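Local coordinates for HTH-type transcriptional regulator AldR (Mycobacterium tuberculosis, PDB 4PCQ), which binds upstream of the L-alanine dehydrogenase gene ald and activates its expression when L-alanine is present but represses it when L-alanine is absent, at residues Asp33-Arg38 and His66-Arg71; Val90-Gln95 and His138-Asp143. One frame throughout, in Å; residues are numbered along the deposited sequence.

Contact 1. Residues Asp33-Arg38 and His66-Arg71; sequences DEVDRR and HGRVRR
In the winged helix-turn-helix DNA-binding domain, Asp33 and Asp36 at the start of helix 34-45 meet Arg68 and Arg71 of helix 62-75, which holds the second half of the predicted helix-turn-helix motif, in a four-residue salt-bridge network. The axes of the short helical segments come within 10.6 Å and cross at 78°, a gap that arginine is long enough to span. Asp33 is the N-cap: its OD1 accepts from Asp36 N at 2.8 Å, and Asp33 N returns a weak bond to Asp36 OD2, which completes a capping box. The same OD1 takes an almost straight bond from Arg68 NH1, also 2.8 Å; OD1 lies in the guanidinium plane and is met on its syn side, somewhat out of the carboxylate plane. Arg68 NH2 turns to Asp33 OD2, completing a two-pronged grip. Arg68 NH1 also gives a weak bond to Asp36 OD1. A bend at chi2 (-58°) carries the Arg68 chain across, and Val35 CG1 lies over one face of its guanidinium, 3.7 Å from NH1. Arg71 NH2 bonds to Asp36 OD2 at 3.2 Å. Two guanidinium groups would probably hold both acids ionised, which suits Asp33 as a cap at the positive end of the helix dipole.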
ATOM      1  N   ASP B  33     -20.317  -5.144 -13.386  1.00 51.48           N
ATOM      2  CA  ASP B  33     -20.343  -5.495 -14.806  1.00 52.72           C
ATOM      3  C   ASP B  33     -19.012  -5.215 -15.491  1.00 52.03           C
ATOM      4  O   ASP B  33     -18.058  -4.784 -14.848  1.00 53.22           O
ATOM      5  CB  ASP B  33     -21.512  -4.820 -15.542  1.00 52.66           C
ATOM      6  CG  ASP B  33     -21.474  -3.303 -15.473  1.00 50.28           C
ATOM      7  OD1 ASP B  33     -20.384  -2.710 -15.359  1.00 48.76           O
ATOM      8  OD2 ASP B  33     -22.562  -2.697 -15.541  1.00 50.09           O
ATOM      9  N   GLU B  34     -18.959  -5.451 -16.798  1.00 53.21           N
ATOM     10  CA  GLU B  34     -17.734  -5.257 -17.565  1.00 53.21           C
ATOM     11  C   GLU B  34     -17.296  -3.800 -17.513  1.00 50.88           C
ATOM     12  O   GLU B  34     -16.103  -3.505 -17.514  1.00 50.34           O
ATOM     13  CB  GLU B  34     -17.933  -5.704 -19.008  1.00 55.28           C
ATOM     14  N   VAL B  35     -18.266  -2.892 -17.464  1.00 62.96           N
ATOM     15  CA  VAL B  35     -17.973  -1.468 -17.368  1.00 47.63           C
ATOM     16  C   VAL B  35     -17.303  -1.153 -16.029  1.00 46.13           C
ATOM     17  O   VAL B  35     -16.284  -0.455 -15.982  1.00 45.12           O
ATOM     18  CB  VAL B  35     -19.246  -0.613 -17.555  1.00 46.97           C
ATOM     19  CG1 VAL B  35     -18.998   0.828 -17.139  1.00 44.88           C
ATOM     20  CG2 VAL B  35     -19.726  -0.685 -18.999  1.00 48.39           C
ATOM     21  N   ASP B  36     -17.858  -1.701 -14.949  1.00 49.05           N
ATOM     22  CA  ASP B  36     -17.281  -1.524 -13.622  1.00 47.85           C
ATOM     23  C   ASP B  36     -15.872  -2.096 -13.582  1.00 48.11           C
ATOM     24  O   ASP B  36     -14.963  -1.503 -12.995  1.00 48.97           O
ATOM     25  CB  ASP B  36     -18.123  -2.244 -12.564  1.00 49.10           C
ATOM     26  CG  ASP B  36     -19.394  -1.500 -12.209  1.00 52.54           C
ATOM     27  OD1 ASP B  36     -19.446  -0.267 -12.399  1.00 54.94           O
ATOM     28  OD2 ASP B  36     -20.340  -2.158 -11.724  1.00 53.34           O
ATOM     29  N   ARG B  37     -15.694  -3.235 -14.247  1.00 52.34           N
ATOM     30  CA  ARG B  37     -14.401  -3.901 -14.313  1.00 51.32           C
ATOM     31  C   ARG B  37     -13.369  -3.027 -15.013  1.00 50.69           C
ATOM     32  O   ARG B  37     -12.278  -2.802 -14.487  1.00 52.34           O
ATOM     33  CB  ARG B  37     -14.535  -5.236 -15.022  1.00 50.97           C
ATOM     34  N   ARG B  38     -13.721  -2.536 -16.198  1.00 47.98           N
ATOM     35  CA  ARG B  38     -12.838  -1.659 -16.956  1.00 47.59           C
ATOM     36  C   ARG B  38     -12.486  -0.414 -16.148  1.00 45.44           C
ATOM     37  O   ARG B  38     -11.334   0.034 -16.144  1.00 45.21           O
ATOM     38  CB  ARG B  38     -13.475  -1.278 -18.282  1.00 48.19           C
ATOM     39  N   HIS B  66     -19.254   8.917 -14.038  1.00 28.41           N
ATOM     40  CA  HIS B  66     -19.198   9.518 -12.712  1.00 29.03           C
ATOM     41  C   HIS B  66     -20.144   8.802 -11.761  1.00 35.39           C
ATOM     42  O   HIS B  66     -19.795   8.543 -10.606  1.00 36.57           O
ATOM     43  CB  HIS B  66     -19.551  11.002 -12.779  1.00 29.78           C
ATOM     44  CG  HIS B  66     -19.622  11.668 -11.438  1.00 30.80           C
ATOM     45  ND1 HIS B  66     -18.532  12.252 -10.841  1.00 31.55           N
ATOM     46  CD2 HIS B  66     -20.661  11.835 -10.584  1.00 35.90           C
ATOM     47  CE1 HIS B  66     -18.893  12.759  -9.670  1.00 41.32           C
ATOM     48  NE2 HIS B  66     -20.176  12.518  -9.492  1.00 40.21           N
ATOM     49  N   GLY B  67     -21.337   8.478 -12.251  1.00 28.91           N
ATOM     50  CA  GLY B  67     -22.295   7.742 -11.447  1.00 29.17           C
ATOM     51  C   GLY B  67     -21.747   6.383 -11.049  1.00 28.90           C
ATOM     52  O   GLY B  67     -21.952   5.919  -9.928  1.00 29.40           O
ATOM     53  N   ARG B  68     -21.037   5.755 -11.981  1.00 28.34           N
ATOM     54  CA  ARG B  68     -20.450   4.442 -11.758  1.00 28.31           C
ATOM     55  C   ARG B  68     -19.290   4.469 -10.753  1.00 33.68           C
ATOM     56  O   ARG B  68     -19.172   3.582  -9.907  1.00 34.56           O
ATOM     57  CB  ARG B  68     -19.989   3.842 -13.084  1.00 27.99           C
ATOM     58  CG  ARG B  68     -21.116   3.296 -13.949  1.00 27.98           C
ATOM     59  CD  ARG B  68     -21.918   2.236 -13.218  1.00 30.10           C
ATOM     60  NE  ARG B  68     -22.735   1.437 -14.126  1.00 28.71           N
ATOM     61  CZ  ARG B  68     -22.350   0.275 -14.648  1.00 30.39           C
ATOM     62  NH1 ARG B  68     -21.157  -0.225 -14.356  1.00 31.70           N
ATOM     63  NH2 ARG B  68     -23.159  -0.386 -15.465  1.00 33.02           N
ATOM     64  N   VAL B  69     -18.422   5.470 -10.864  1.00 28.69           N
ATOM     65  CA  VAL B  69     -17.314   5.632  -9.928  1.00 29.26           C
ATOM     66  C   VAL B  69     -17.830   5.933  -8.523  1.00 30.51           C
ATOM     67  O   VAL B  69     -17.344   5.377  -7.529  1.00 32.60           O
ATOM     68  CB  VAL B  69     -16.362   6.761 -10.370  1.00 29.44           C
ATOM     69  CG1 VAL B  69     -15.288   6.991  -9.323  1.00 30.31           C
ATOM     70  CG2 VAL B  69     -15.750   6.449 -11.724  1.00 29.04           C
ATOM     71  N   ARG B  70     -18.831   6.807  -8.453  1.00 38.58           N
ATOM     72  CA  ARG B  70     -19.490   7.131  -7.193  1.00 39.60           C
ATOM     73  C   ARG B  70     -20.109   5.884  -6.587  1.00 31.28           C
ATOM     74  O   ARG B  70     -20.053   5.661  -5.374  1.00 32.22           O
ATOM     75  CB  ARG B  70     -20.584   8.171  -7.418  1.00 41.66           C
ATOM     76  CG  ARG B  70     -20.095   9.592  -7.506  1.00 46.30           C
ATOM     77  CD  ARG B  70     -19.463  10.011  -6.197  1.00 51.17           C
ATOM     78  NE  ARG B  70     -18.010   9.879  -6.226  1.00 51.08           N
ATOM     79  CZ  ARG B  70     -17.237   9.957  -5.150  1.00 50.03           C
ATOM     80  NH1 ARG B  70     -17.779  10.141  -3.954  1.00 49.26           N
ATOM     81  NH2 ARG B  70     -15.924   9.828  -5.267  1.00 51.23           N
ATOM     82  N   ARG B  71     -20.683   5.071  -7.463  1.00 30.56           N
ATOM     83  CA  ARG B  71     -21.283   3.803  -7.099  1.00 30.82           C
ATOM     84  C   ARG B  71     -20.205   2.925  -6.446  1.00 38.81           C
ATOM     85  O   ARG B  71     -20.412   2.357  -5.362  1.00 32.05           O
ATOM     86  CB  ARG B  71     -21.834   3.142  -8.371  1.00 30.13           C
ATOM     87  CG  ARG B  71     -23.165   2.416  -8.203  1.00 30.66           C
ATOM     88  CD  ARG B  71     -23.009   1.248  -7.240  1.00 34.39           C
ATOM     89  NE  ARG B  71     -23.058  -0.079  -7.874  1.00 37.55           N
ATOM     90  CZ  ARG B  71     -22.370  -0.460  -8.955  1.00 36.98           C
ATOM     91  NH1 ARG B  71     -21.542   0.370  -9.582  1.00 34.56           N
ATOM     92  NH2 ARG B  71     -22.503  -1.698  -9.414  1.00 31.34           N
TER

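Contact 2. Residues Val90-Gln95 and His138-Asp143; sequences VGLPLQ and HVAARD
Leu92 lays its side chain against Ala140 and the backbone that follows it: CB and CD1 both come to 3.8 Å from Ala140 CB, while CD2 reaches over the peptide between Ala141 and Arg142. With CG beside its own backbone N (chi1 -59°), the leucine can spread its two branches along the neighbouring chain, and the small methyl of Ala140 leaves room for it. Gly91 has backbone angles (phi 135°) at which a CB would be jammed against the carbonyl O of Val90; its own O lies 3.3 Å from Arg142 CB. Pro93, whose N has no hydrogen to give, sets CG and CD against Arg142 O just before the strand begins.

Here the first residues of strand 94-101 pair antiparallel with the last of strand 135-141 in the sheet of the effector-binding domain, which has a ferredoxin-like alpha+beta fold (beta-alpha-beta-beta-alpha-beta), as in other Lrp/AsnC regulators. Leu94 and Ala141 form a hydrogen-bonded pair, with Leu94 N to Ala141 O at 2.9 Å and Ala141 N to Leu94 O at 2.8 Å; Gln95 and Ala140 follow as a non-hydrogen-bonded pair. On the sheet face of Gln95 and Ala140, the glutamine chain runs extended beyond CG to the edge of the His138 ring, where OE1 accepts a hydrogen bond from NE2 at 2.9 Å. The donor lies 36° above the amide's carbonyl plane, yet the acceptor stays close to the imidazole plane. His138 ND1 is bonded to Asp125, and Tyr127 of the second subunit meets the ring edge-to-face.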
ATOM      1  N   VAL B  90      11.287  12.044   2.659  1.00 56.67           N
ATOM      2  CA  VAL B  90      11.029  13.464   2.846  1.00 59.80           C
ATOM      3  C   VAL B  90      10.462  13.758   4.236  1.00 59.69           C
ATOM      4  O   VAL B  90       9.353  14.279   4.377  1.00 58.88           O
ATOM      5  CB  VAL B  90      10.093  14.018   1.763  1.00 61.09           C
ATOM      6  CG1 VAL B  90      10.115  15.538   1.780  1.00 65.31           C
ATOM      7  CG2 VAL B  90      10.510  13.498   0.401  1.00 61.62           C
ATOM      8  N   GLY B  91      11.192  13.354   5.268  1.00 66.96           N
ATOM      9  CA  GLY B  91      10.885  13.792   6.616  1.00 57.86           C
ATOM     10  C   GLY B  91      10.946  12.623   7.568  1.00 54.68           C
ATOM     11  O   GLY B  91      11.192  12.773   8.765  1.00 54.47           O
ATOM     12  N   LEU B  92      10.716  11.444   7.003  1.00 53.78           N
ATOM     13  CA  LEU B  92      10.653  10.204   7.754  1.00 50.49           C
ATOM     14  C   LEU B  92      11.540   9.145   7.107  1.00 49.35           C
ATOM     15  O   LEU B  92      11.039   8.177   6.534  1.00 44.61           O
ATOM     16  CB  LEU B  92       9.205   9.721   7.783  1.00 45.57           C
ATOM     17  CG  LEU B  92       8.189  10.685   8.404  1.00 46.78           C
ATOM     18  CD1 LEU B  92       6.774  10.150   8.263  1.00 49.55           C
ATOM     19  CD2 LEU B  92       8.513  10.957   9.865  1.00 50.17           C
ATOM     20  N   PRO B  93      12.867   9.322   7.197  1.00 54.40           N
ATOM     21  CA  PRO B  93      13.800   8.474   6.447  1.00 53.78           C
ATOM     22  C   PRO B  93      13.924   7.068   7.023  1.00 52.13           C
ATOM     23  O   PRO B  93      14.501   6.191   6.378  1.00 55.26           O
ATOM     24  CB  PRO B  93      15.130   9.210   6.596  1.00 51.82           C
ATOM     25  CG  PRO B  93      15.012   9.939   7.890  1.00 52.40           C
ATOM     26  CD  PRO B  93      13.565  10.316   8.032  1.00 55.92           C
ATOM     27  N   LEU B  94      13.400   6.860   8.225  1.00 43.49           N
ATOM     28  CA  LEU B  94      13.549   5.576   8.890  1.00 40.85           C
ATOM     29  C   LEU B  94      12.220   4.827   8.904  1.00 38.12           C
ATOM     30  O   LEU B  94      11.243   5.313   9.450  1.00 37.79           O
ATOM     31  CB  LEU B  94      14.057   5.803  10.313  1.00 41.09           C
ATOM     32  CG  LEU B  94      14.480   4.593  11.138  1.00 39.00           C
ATOM     33  CD1 LEU B  94      15.942   4.287  10.876  1.00 40.32           C
ATOM     34  CD2 LEU B  94      14.253   4.864  12.613  1.00 38.71           C
ATOM     35  N   GLN B  95      12.184   3.637   8.320  1.00 41.86           N
ATOM     36  CA  GLN B  95      10.937   2.873   8.238  1.00 39.63           C
ATOM     37  C   GLN B  95      11.012   1.580   9.032  1.00 37.51           C
ATOM     38  O   GLN B  95      12.081   0.994   9.173  1.00 37.60           O
ATOM     39  CB  GLN B  95      10.564   2.561   6.790  1.00 39.79           C
ATOM     40  CG  GLN B  95       9.909   3.706   6.048  1.00 41.37           C
ATOM     41  CD  GLN B  95       9.580   3.344   4.613  1.00 41.67           C
ATOM     42  OE1 GLN B  95       8.424   3.081   4.273  1.00 44.22           O
ATOM     43  NE2 GLN B  95      10.598   3.334   3.758  1.00 43.38           N
ATOM     44  N   HIS B 138       3.139  -1.218   9.404  1.00 20.00           N
ATOM     45  CA  HIS B 138       4.182  -0.587   8.605  1.00 20.42           C
ATOM     46  C   HIS B 138       4.174   0.895   8.929  1.00 21.88           C
ATOM     47  O   HIS B 138       3.196   1.594   8.648  1.00 22.54           O
ATOM     48  CB  HIS B 138       3.927  -0.807   7.113  1.00 20.09           C
ATOM     49  CG  HIS B 138       4.826  -0.010   6.218  1.00 21.74           C
ATOM     50  ND1 HIS B 138       4.536   0.225   4.888  1.00 24.24           N
ATOM     51  CD2 HIS B 138       6.011   0.603   6.452  1.00 22.29           C
ATOM     52  CE1 HIS B 138       5.500   0.944   4.348  1.00 26.71           C
ATOM     53  NE2 HIS B 138       6.410   1.188   5.276  1.00 23.19           N
ATOM     54  N   VAL B 139       5.267   1.363   9.526  1.00 22.72           N
ATOM     55  CA  VAL B 139       5.356   2.738  10.011  1.00 25.38           C
ATOM     56  C   VAL B 139       6.578   3.488   9.482  1.00 26.05           C
ATOM     57  O   VAL B 139       7.580   2.883   9.095  1.00 25.59           O
ATOM     58  CB  VAL B 139       5.395   2.798  11.555  1.00 25.12           C
ATOM     59  CG1 VAL B 139       4.154   2.158  12.155  1.00 24.36           C
ATOM     60  CG2 VAL B 139       6.658   2.132  12.079  1.00 24.67           C
ATOM     61  N   ALA B 140       6.484   4.814   9.485  1.00 36.43           N
ATOM     62  CA  ALA B 140       7.610   5.670   9.125  1.00 36.44           C
ATOM     63  C   ALA B 140       7.885   6.698  10.221  1.00 32.68           C
ATOM     64  O   ALA B 140       6.960   7.273  10.793  1.00 33.62           O
ATOM     65  CB  ALA B 140       7.342   6.371   7.807  1.00 31.67           C
ATOM     66  N   ALA B 141       9.165   6.917  10.500  1.00 33.93           N
ATOM     67  CA  ALA B 141       9.609   7.857  11.521  1.00 36.46           C
ATOM     68  C   ALA B 141      10.882   8.593  11.082  1.00 39.15           C
ATOM     69  O   ALA B 141      11.633   8.114  10.220  1.00 38.66           O
ATOM     70  CB  ALA B 141       9.841   7.132  12.833  1.00 35.19           C
ATOM     71  N   ARG B 142      11.112   9.757  11.683  1.00 51.55           N
ATOM     72  CA  ARG B 142      12.260  10.597  11.352  1.00 58.55           C
ATOM     73  C   ARG B 142      13.570  10.021  11.894  1.00 59.86           C
ATOM     74  O   ARG B 142      14.579   9.979  11.188  1.00 59.89           O
ATOM     75  CB  ARG B 142      12.050  12.024  11.861  1.00 63.29           C
ATOM     76  CG  ARG B 142      11.464  12.113  13.258  1.00 67.15           C
ATOM     77  CD  ARG B 142      11.712  13.478  13.885  1.00 72.11           C
ATOM     78  NE  ARG B 142      11.303  13.514  15.288  1.00 73.56           N
ATOM     79  CZ  ARG B 142      10.103  13.903  15.707  1.00 74.71           C
ATOM     80  NH1 ARG B 142       9.190  14.294  14.830  1.00 75.72           N
ATOM     81  NH2 ARG B 142       9.816  13.902  17.003  1.00 74.01           N
ATOM     82  N   ASP B 143      13.552   9.583  13.149  1.00 62.53           N
ATOM     83  CA  ASP B 143      14.734   8.999  13.768  1.00 55.38           C
ATOM     84  C   ASP B 143      14.357   7.817  14.655  1.00 52.20           C
ATOM     85  O   ASP B 143      13.183   7.461  14.748  1.00 50.21           O
ATOM     86  CB  ASP B 143      15.505  10.062  14.561  1.00 59.20           C
ATOM     87  CG  ASP B 143      14.612  10.869  15.493  1.00 61.41           C
ATOM     88  OD1 ASP B 143      13.655  10.297  16.056  1.00 59.12           O
ATOM     89  OD2 ASP B 143      14.865  12.083  15.660  1.00 65.10           O
TER

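In the fold
Both segments of contact 1 come earlier in the chain than those of contact 2, and the two contacts lie on opposite sides of its centre, their own centres 36 Å apart and their nearest atoms about 25 Å. They share no helix or strand. Contact 1 joins helices 34-45 and 62-75 of the N-terminal DNA-binding domain; contact 2 joins neighbouring strands 94-101 and 135-141, the central pair of the four-stranded antiparallel sheet in the C-terminal effector-binding domain. A long linker separates the domains, and the DNA-binding domains are swapped in the dimer. With no touch between them, an effect of effector on DNA binding would probably be relayed through the linker or the dimer.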